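Local coordinates for protein amino acid amide racemase (Ochrobactrum anthropi, PDB 6GIO) that is a class-III aminotransferase-family protein of the pyridoxal-phosphate-dependent type, made of two subunits and holding pyridoxal-5'-phosphate through a covalent bond, at residues Y82-A87 / V301-G306; S89-L94 / V106-S111; K267-G272 / A308-I313. All blocks are in the same frame, centred on the assembly; numbering follows the deposited sequence.

Interaction 1: Y82-A87 / V301-G306; sequences YPNEAA and VATAAG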
loop_
_atom_site.group_PDB
_atom_site.type_symbol
_atom_site.label_atom_id
_atom_site.label_comp_id
_atom_site.label_asym_id
_atom_site.label_seq_id
_atom_site.Cartn_x
_atom_site.Cartn_y
_atom_site.Cartn_z
ATOM N N TYR C 82 12.507 6.943 -10.419
ATOM C CA TYR C 82 13.731 6.336 -10.916
ATOM C C TYR C 82 13.572 4.837 -11.179
ATOM O O TYR C 82 13.378 4.059 -10.232
ATOM C CB TYR C 82 14.924 6.555 -9.927
ATOM C CG TYR C 82 15.074 7.971 -9.363
ATOM C CD1 TYR C 82 15.383 9.059 -10.205
ATOM C CD2 TYR C 82 14.941 8.219 -7.990
ATOM C CE1 TYR C 82 15.496 10.347 -9.704
ATOM C CE2 TYR C 82 15.041 9.504 -7.482
ATOM C CZ TYR C 82 15.329 10.566 -8.318
ATOM O OH TYR C 82 15.439 11.866 -7.789
ATOM N N PRO C 83 13.736 4.405 -12.456
ATOM C CA PRO C 83 13.958 3.013 -12.733
ATOM C C PRO C 83 15.013 2.462 -11.835
ATOM O O PRO C 83 15.992 3.164 -11.567
ATOM C CB PRO C 83 14.496 2.996 -14.171
ATOM C CG PRO C 83 13.990 4.264 -14.795
ATOM C CD PRO C 83 13.910 5.247 -13.660
ATOM N N ASN C 84 14.832 1.223 -11.364
ATOM C CA ASN C 84 15.924 0.504 -10.724
ATOM C C ASN C 84 15.979 -0.881 -11.272
ATOM O O ASN C 84 14.977 -1.367 -11.771
ATOM C CB ASN C 84 15.773 0.508 -9.188
ATOM C CG ASN C 84 14.524 -0.181 -8.712
ATOM O OD1 ASN C 84 14.500 -1.420 -8.550
ATOM N ND2 ASN C 84 13.470 0.617 -8.456
ATOM N N GLU C 85 17.147 -1.509 -11.183
ATOM C CA GLU C 85 17.402 -2.829 -11.789
ATOM C C GLU C 85 16.460 -3.916 -11.285
ATOM O O GLU C 85 15.942 -4.686 -12.089
ATOM C CB GLU C 85 18.859 -3.266 -11.540
ATOM C CG GLU C 85 19.244 -4.653 -12.088
ATOM C CD GLU C 85 19.173 -4.736 -13.615
ATOM O OE1 GLU C 85 19.241 -3.721 -14.312
ATOM O OE2 GLU C 85 19.040 -5.825 -14.137
ATOM N N ALA C 86 16.250 -3.986 -9.965
ATOM C CA ALA C 86 15.386 -4.986 -9.380
ATOM C C ALA C 86 13.962 -4.958 -9.938
ATOM O O ALA C 86 13.427 -5.986 -10.338
ATOM C CB ALA C 86 15.374 -4.857 -7.855
ATOM N N ALA C 87 13.354 -3.779 -9.939
ATOM C CA ALA C 87 11.999 -3.630 -10.333
ATOM C C ALA C 87 11.869 -3.884 -11.845
ATOM O O ALA C 87 10.906 -4.515 -12.270
ATOM C CB ALA C 87 11.520 -2.226 -10.005
ATOM N N VAL C 301 13.958 -2.924 -2.799
ATOM C CA VAL C 301 13.993 -3.947 -1.750
ATOM C C VAL C 301 12.869 -4.972 -1.915
ATOM O O VAL C 301 13.122 -6.176 -1.970
ATOM C CB VAL C 301 13.935 -3.292 -0.366
ATOM C CG1 VAL C 301 13.935 -4.344 0.723
ATOM C CG2 VAL C 301 15.138 -2.351 -0.198
ATOM N N ALA C 302 11.628 -4.490 -2.043
ATOM C CA ALA C 302 10.478 -5.337 -2.183
ATOM C C ALA C 302 10.577 -6.068 -3.491
ATOM O O ALA C 302 10.290 -7.260 -3.508
ATOM C CB ALA C 302 9.199 -4.505 -2.139
ATOM N N THR C 303 10.999 -5.376 -4.573
ATOM C CA THR C 303 11.081 -6.058 -5.894
ATOM C C THR C 303 12.185 -7.098 -5.935
ATOM O O THR C 303 12.000 -8.149 -6.548
ATOM C CB THR C 303 11.189 -5.101 -7.103
ATOM O OG1 THR C 303 12.304 -4.236 -6.963
ATOM C CG2 THR C 303 9.954 -4.244 -7.203
ATOM N N ALA C 304 13.313 -6.842 -5.263
ATOM C CA ALA C 304 14.341 -7.866 -5.142
ATOM C C ALA C 304 13.784 -9.127 -4.423
ATOM O O ALA C 304 14.045 -10.254 -4.863
ATOM C CB ALA C 304 15.602 -7.338 -4.447
ATOM N N ALA C 305 13.031 -8.945 -3.322
ATOM C CA ALA C 305 12.423 -10.082 -2.635
ATOM C C ALA C 305 11.518 -10.878 -3.601
ATOM O O ALA C 305 11.511 -12.104 -3.623
ATOM C CB ALA C 305 11.655 -9.622 -1.402
ATOM N N GLY C 306 10.761 -10.172 -4.413
ATOM C CA GLY C 306 9.884 -10.841 -5.383
ATOM C C GLY C 306 10.637 -11.654 -6.422
ATOM O O GLY C 306 10.177 -12.714 -6.855
#
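The flat group here is the side-chain amide of N84, whose OD1 lies 3.9 Å from OG1 of T303. The N-H of A87 comes from above the amide plane, 41° out of it. This bond, A87 N to N84 OD1, is 3.0 Å long and fairly straight at 161°. It makes N84 the N-cap of helix 85-97. On the far end of the amide, ND2 of N84 gives a hydrogen bond to G298 O.

This capped first turn packs on T303 and A304 of helix 300-315. OG1 of T303 sits between its own backbone N and carbonyl carbon, chi1 56°, and this turns the oxygen toward A86 and A87. CB of A86 is 3.3 Å from OG1 of T303. The methyl CG2 of T303 lies 3.8 Å from CB of A87. Beside it, the CB atoms of A86 and A304 meet at 4.2 Å. N of A87 is 3.2 Å from OG1 of T303, but the angle is poor and no bond forms. Helix 61-72 also touches A304, and E85 forms a salt bridge with R10 of the second subunit.

Both polar groups are served within or next to their own helix starts: A87 N by N84, and OG1 of T303 by N299 O. The contact rests on small side chains, which let the helices come to 5.1 Å between CA of A87 and CA of T303.

Interaction 2: S89-L94 / V106-S111; sequences SLAEDL and VWFGHS. With PLP (pyridoxal-5'-phosphate), chain G.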
loop_
_atom_site.group_PDB
_atom_site.type_symbol
_atom_site.label_atom_id
_atom_site.label_comp_id
_atom_site.label_asym_id
_atom_site.label_seq_id
_atom_site.Cartn_x
_atom_site.Cartn_y
_atom_site.Cartn_z
ATOM N N SER C 89 13.805 -5.734 -13.752
ATOM C CA SER C 89 14.027 -7.185 -13.894
ATOM C C SER C 89 12.852 -8.029 -13.415
ATOM O O SER C 89 12.460 -8.941 -14.123
ATOM C CB SER C 89 15.330 -7.638 -13.212
ATOM O OG SER C 89 16.403 -6.854 -13.695
ATOM N N LEU C 90 12.272 -7.710 -12.247
ATOM C CA LEU C 90 11.024 -8.391 -11.796
ATOM C C LEU C 90 9.894 -8.256 -12.828
ATOM O O LEU C 90 9.168 -9.228 -13.111
ATOM C CB LEU C 90 10.538 -7.851 -10.435
ATOM C CG LEU C 90 9.208 -8.404 -9.876
ATOM C CD1 LEU C 90 9.230 -9.927 -9.813
ATOM C CD2 LEU C 90 8.878 -7.822 -8.489
ATOM N N ALA C 91 9.720 -7.058 -13.369
ATOM C CA ALA C 91 8.683 -6.856 -14.401
ATOM C C ALA C 91 8.943 -7.794 -15.594
ATOM O O ALA C 91 8.019 -8.396 -16.106
ATOM C CB ALA C 91 8.621 -5.412 -14.853
ATOM N N GLU C 92 10.202 -7.889 -16.018
ATOM C CA GLU C 92 10.620 -8.793 -17.101
ATOM C C GLU C 92 10.308 -10.236 -16.712
ATOM O O GLU C 92 9.777 -11.006 -17.527
ATOM C CB GLU C 92 12.132 -8.636 -17.404
ATOM C CG GLU C 92 12.511 -7.355 -18.108
ATOM C CD GLU C 92 14.000 -7.030 -18.035
ATOM O OE1 GLU C 92 14.721 -7.593 -17.194
ATOM O OE2 GLU C 92 14.446 -6.143 -18.789
ATOM N N ASP C 93 10.619 -10.603 -15.453
ATOM C CA ASP C 93 10.272 -11.950 -14.934
ATOM C C ASP C 93 8.773 -12.251 -15.010
ATOM O O ASP C 93 8.382 -13.370 -15.412
ATOM C CB ASP C 93 10.652 -12.163 -13.470
ATOM C CG ASP C 93 12.153 -12.157 -13.225
ATOM O OD1 ASP C 93 12.930 -12.232 -14.187
ATOM O OD2 ASP C 93 12.564 -12.038 -12.033
ATOM N N LEU C 94 7.940 -11.282 -14.588
ATOM C CA LEU C 94 6.477 -11.487 -14.561
ATOM C C LEU C 94 5.937 -11.579 -15.976
ATOM O O LEU C 94 5.010 -12.357 -16.239
ATOM C CB LEU C 94 5.791 -10.373 -13.821
ATOM C CG LEU C 94 5.972 -10.424 -12.285
ATOM C CD1 LEU C 94 5.565 -9.098 -11.662
ATOM C CD2 LEU C 94 5.155 -11.541 -11.697
ATOM N N VAL C 106 3.740 -3.656 -16.825
ATOM C CA VAL C 106 3.617 -3.994 -15.420
ATOM C C VAL C 106 3.617 -2.735 -14.560
ATOM O O VAL C 106 4.439 -1.836 -14.736
ATOM C CB VAL C 106 4.794 -4.834 -14.996
ATOM C CG1 VAL C 106 4.584 -5.358 -13.575
ATOM C CG2 VAL C 106 4.958 -5.959 -16.002
ATOM N N TRP C 107 2.665 -2.658 -13.663
ATOM C CA TRP C 107 2.641 -1.621 -12.653
ATOM C C TRP C 107 2.888 -2.335 -11.378
ATOM O O TRP C 107 2.409 -3.412 -11.214
ATOM C CB TRP C 107 1.244 -0.985 -12.632
ATOM C CG TRP C 107 0.892 -0.084 -11.492
ATOM C CD1 TRP C 107 0.950 1.262 -11.497
ATOM C CD2 TRP C 107 0.329 -0.469 -10.210
ATOM N NE1 TRP C 107 0.502 1.752 -10.286
ATOM C CE2 TRP C 107 0.098 0.712 -9.488
ATOM C CE3 TRP C 107 0.005 -1.707 -9.605
ATOM C CZ2 TRP C 107 -0.454 0.718 -8.194
ATOM C CZ3 TRP C 107 -0.534 -1.689 -8.273
ATOM C CH2 TRP C 107 -0.739 -0.478 -7.607
ATOM N N PHE C 108 3.576 -1.698 -10.447
ATOM C CA PHE C 108 3.791 -2.245 -9.104
ATOM C C PHE C 108 3.103 -1.478 -7.997
ATOM O O PHE C 108 2.994 -0.252 -8.063
ATOM C CB PHE C 108 5.282 -2.231 -8.792
ATOM C CG PHE C 108 6.058 -3.267 -9.543
ATOM C CD1 PHE C 108 5.873 -4.628 -9.272
ATOM C CD2 PHE C 108 6.951 -2.890 -10.556
ATOM C CE1 PHE C 108 6.565 -5.597 -9.979
ATOM C CE2 PHE C 108 7.679 -3.855 -11.237
ATOM C CZ PHE C 108 7.477 -5.210 -10.971
ATOM N N GLY C 109 2.717 -2.189 -6.931
ATOM C CA GLY C 109 2.163 -1.522 -5.755
ATOM C C GLY C 109 2.582 -2.279 -4.531
ATOM O O GLY C 109 3.573 -3.026 -4.574
ATOM N N HIS C 110 1.868 -2.064 -3.438
ATOM C CA HIS C 110 2.226 -2.690 -2.157
ATOM C C HIS C 110 1.323 -3.765 -1.691
ATOM O O HIS C 110 1.688 -4.498 -0.771
ATOM C CB HIS C 110 2.186 -1.653 -1.066
ATOM C CG HIS C 110 3.004 -0.469 -1.367
ATOM N ND1 HIS C 110 4.370 -0.552 -1.560
ATOM C CD2 HIS C 110 2.671 0.833 -1.506
ATOM C CE1 HIS C 110 4.843 0.663 -1.766
ATOM N NE2 HIS C 110 3.832 1.513 -1.773
ATOM N N SER C 111 0.119 -3.843 -2.261
ATOM C CA SER C 111 -0.923 -4.721 -1.712
ATOM C C SER C 111 -1.902 -5.208 -2.776
ATOM O O SER C 111 -1.996 -4.634 -3.842
ATOM C CB SER C 111 -1.717 -4.043 -0.562
ATOM O OG SER C 111 -2.567 -2.935 -0.977
HETATM N N1 PLP G . -7.593 -10.069 -3.814
HETATM C C2 PLP G . -7.627 -11.316 -3.282
HETATM C C2A PLP G . -8.166 -12.496 -4.030
HETATM C C3 PLP G . -7.139 -11.563 -1.902
HETATM O O3 PLP G . -7.187 -12.798 -1.387
HETATM C C4 PLP G . -6.569 -10.453 -1.112
HETATM C C4A PLP G . -6.060 -10.696 0.272
HETATM C C5 PLP G . -6.569 -9.118 -1.806
HETATM C C6 PLP G . -7.087 -9.018 -3.116
HETATM C C5A PLP G . -6.066 -7.887 -1.068
HETATM O O4P PLP G . -4.738 -7.998 -0.542
HETATM P P PLP G . -4.238 -7.060 0.649
HETATM O O1P PLP G . -2.751 -7.147 0.504
HETATM O O2P PLP G . -4.748 -7.676 1.940
HETATM O O3P PLP G . -4.778 -5.672 0.333
#
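The contact belongs to a helix and sheet consistent with the large domain of a fold type I PLP enzyme, as in class-III aminotransferases. Helix 85-97 packs on strand 104-109, outermost within this chain in the mixed seven-stranded sheet next to the PLP site. A91, L90 and L94 meet V106 and F108. The axes of helix 89-94 and strand 106-109 pass 9.2 Å apart at an angle of 120°.

The ring of F108 makes much of the contact. Its CG is anti to the carbonyl carbon, chi1 -73°, and the ring is directed at helix 85-97. The backbone N of A91 lies at the ring edge, in its plane, 3.8 Å from CZ of F108. The L90 side chain crosses that of F108 obliquely, with CD2 of L90 3.5 Å from CE1 of F108. The L94 and F108 side chains run toward each other, with CD1 of L94 4.0 Å from CE1 of F108. One ring face has CG1 of V106, offset toward the rim. CB of A91 rests 3.9 Å from CB of V106. All five residues are buried, and the contact is apolar.

Beyond the strand, S111 is the N-cap of helix 112-127: its OG accepts from D114 N and also bonds Q294 NE2 of the second subunit. CB of S111 is 3.4 Å from O1P of PLP. G112 N and S113 OG of the same chain, and T295 OG1 of the second subunit, are hydrogen-bonded to PLP.

Strand 276-281 pairs with 104-109, and its A277 touches L94 and F108. Helix 300-315 lies against L90. V106 bonds to the second subunit's backbone, and V14 of that subunit packs on A91.

Interaction 3: K267-G272 / A308-I313; sequences KGLGGG and AVLNTI. With PLP (pyridoxal-5'-phosphate), chain G.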
loop_
_atom_site.group_PDB
_atom_site.type_symbol
_atom_site.label_atom_id
_atom_site.label_comp_id
_atom_site.label_asym_id
_atom_site.label_seq_id
_atom_site.Cartn_x
_atom_site.Cartn_y
_atom_site.Cartn_z
ATOM N N LYS C 267 0.217 -10.616 -2.176
ATOM C CA LYS C 267 0.499 -11.507 -1.072
ATOM C C LYS C 267 1.883 -12.195 -1.240
ATOM O O LYS C 267 2.927 -11.553 -1.059
ATOM C CB LYS C 267 -0.656 -12.487 -0.887
ATOM C CG LYS C 267 -1.830 -11.917 -0.091
ATOM C CD LYS C 267 -2.972 -12.934 0.108
ATOM C CE LYS C 267 -4.094 -12.429 1.038
ATOM N NZ LYS C 267 -5.076 -11.501 0.428
ATOM N N GLY C 268 1.885 -13.483 -1.584
ATOM C CA GLY C 268 3.100 -14.277 -1.662
ATOM C C GLY C 268 4.156 -13.779 -2.631
ATOM O O GLY C 268 5.293 -14.181 -2.510
ATOM N N LEU C 269 3.788 -12.926 -3.591
ATOM C CA LEU C 269 4.767 -12.330 -4.524
ATOM C C LEU C 269 5.925 -11.688 -3.797
ATOM O O LEU C 269 7.060 -11.785 -4.260
ATOM C CB LEU C 269 4.135 -11.327 -5.474
ATOM C CG LEU C 269 5.058 -10.661 -6.499
ATOM C CD1 LEU C 269 5.689 -11.654 -7.463
ATOM C CD2 LEU C 269 4.256 -9.632 -7.248
ATOM N N GLY C 270 5.649 -11.091 -2.648
ATOM C CA GLY C 270 6.648 -10.375 -1.887
ATOM C C GLY C 270 7.433 -11.210 -0.878
ATOM O O GLY C 270 8.405 -10.720 -0.299
ATOM N N GLY C 271 7.022 -12.449 -0.654
ATOM C CA GLY C 271 7.724 -13.324 0.258
ATOM C C GLY C 271 7.695 -12.852 1.717
ATOM O O GLY C 271 8.519 -13.293 2.519
ATOM N N GLY C 272 6.794 -11.931 2.047
ATOM C CA GLY C 272 6.723 -11.383 3.407
ATOM C C GLY C 272 7.019 -9.896 3.419
ATOM O O GLY C 272 6.832 -9.240 4.440
ATOM N N ALA C 308 13.462 -13.125 -5.899
ATOM C CA ALA C 308 13.901 -14.302 -5.170
ATOM C C ALA C 308 12.752 -15.285 -5.023
ATOM O O ALA C 308 12.927 -16.501 -5.145
ATOM C CB ALA C 308 14.462 -13.927 -3.793
ATOM N N VAL C 309 11.551 -14.788 -4.783
ATOM C CA VAL C 309 10.398 -15.692 -4.687
ATOM C C VAL C 309 10.171 -16.448 -6.010
ATOM O O VAL C 309 10.113 -17.684 -6.061
ATOM C CB VAL C 309 9.131 -14.936 -4.238
ATOM C CG1 VAL C 309 7.892 -15.773 -4.463
ATOM C CG2 VAL C 309 9.226 -14.541 -2.750
ATOM N N LEU C 310 10.024 -15.706 -7.089
ATOM C CA LEU C 310 9.795 -16.313 -8.399
ATOM C C LEU C 310 10.935 -17.238 -8.767
ATOM O O LEU C 310 10.708 -18.328 -9.278
ATOM C CB LEU C 310 9.650 -15.242 -9.473
ATOM C CG LEU C 310 8.492 -14.264 -9.360
ATOM C CD1 LEU C 310 8.370 -13.503 -10.676
ATOM C CD2 LEU C 310 7.186 -14.959 -9.053
ATOM N N ASN C 311 12.177 -16.833 -8.486
ATOM C CA ASN C 311 13.307 -17.657 -8.921
ATOM C C ASN C 311 13.299 -19.009 -8.182
ATOM O O ASN C 311 13.464 -20.059 -8.801
ATOM C CB ASN C 311 14.633 -16.911 -8.726
ATOM C CG ASN C 311 15.829 -17.697 -9.231
ATOM O OD1 ASN C 311 15.990 -17.923 -10.428
ATOM N ND2 ASN C 311 16.647 -18.134 -8.316
ATOM N N THR C 312 13.081 -18.976 -6.861
ATOM C CA THR C 312 13.000 -20.179 -6.049
ATOM C C THR C 312 11.883 -21.116 -6.472
ATOM O O THR C 312 12.058 -22.340 -6.559
ATOM C CB THR C 312 12.776 -19.784 -4.595
ATOM O OG1 THR C 312 13.833 -18.917 -4.201
ATOM C CG2 THR C 312 12.743 -20.963 -3.722
ATOM N N ILE C 313 10.723 -20.544 -6.759
ATOM C CA ILE C 313 9.570 -21.323 -7.211
ATOM C C ILE C 313 9.843 -22.020 -8.547
ATOM O O ILE C 313 9.452 -23.176 -8.715
ATOM C CB ILE C 313 8.279 -20.428 -7.283
ATOM C CG1 ILE C 313 7.745 -20.127 -5.871
ATOM C CG2 ILE C 313 7.157 -21.090 -8.063
ATOM C CD1 ILE C 313 6.863 -18.904 -5.862
HETATM N N1 PLP G . -7.593 -10.069 -3.814
HETATM C C2 PLP G . -7.627 -11.316 -3.282
HETATM C C2A PLP G . -8.166 -12.496 -4.030
HETATM C C3 PLP G . -7.139 -11.563 -1.902
HETATM O O3 PLP G . -7.187 -12.798 -1.387
HETATM C C4 PLP G . -6.569 -10.453 -1.112
HETATM C C4A PLP G . -6.060 -10.696 0.272
HETATM C C5 PLP G . -6.569 -9.118 -1.806
HETATM C C6 PLP G . -7.087 -9.018 -3.116
HETATM C C5A PLP G . -6.066 -7.887 -1.068
HETATM O O4P PLP G . -4.738 -7.998 -0.542
HETATM P P PLP G . -4.238 -7.060 0.649
HETATM O O1P PLP G . -2.751 -7.147 0.504
HETATM O O2P PLP G . -4.748 -7.676 1.940
HETATM O O3P PLP G . -4.778 -5.672 0.333
#
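A308 O, one residue ahead of V309, the main contact residue of helix 300-315, is gripped by two groups of T312. OG1 of T312 donates to A308 O at 2.7 Å, and N of T312 reaches the same oxygen from the opposite face of its plane. This ties the T312 side chain back to its own helix.

V309 fits into the turn at 268-271. Its CG1 lies 3.6 Å from O of G268. CG2 of V309 lies 3.6 Å from CA of G271, and because G271 has no CB on this side the methyl can come close to the backbone. CB of V309 is 3.8 Å from L269 O, a buried carbonyl oxygen with no partner in the model. Next to it, L269 and L310 meet through their methyls, CD1 of L269 to CD2 of L310 at 4.0 Å.

K267 opens the turn and reaches PLP. Its chain is extended until a bend at chi4, 79°, and NZ of K267 is bonded to C4A of PLP at 1.3 Å. This length is consistent with a Schiff base, the internal aldimine.

No hydrogen bond crosses between the segments. The two methyls of V309 lie against backbone atoms of G268 to G271, so the loop that follows the lysine bonded to PLP is fitted to the helix by van der Waals contact.

Overall arrangement
From the N terminus, segment 82-87 comes first and is joined by interaction 1 to 301-306, closing a loop of more than 200 residues. Interaction 2 closes a short loop, from 89-94 to 106-111, nested inside that one. Interaction 3 starts at 267-272, also inside, but ends at 308-313, beyond 301-306, so interactions 1 and 3 cross. Interactions 2 and 3 follow in series. Helix 85-97 is shared by interactions 1 and 2, and helix 300-315 by 1 and 3. Helix 85-97 is tied to strand 104-109, helix 300-315 to the loop after strand 262-265, and the two helices to each other. L310 touches L90, D93 and L94, linking interactions 2 and 3, which both reach PLP.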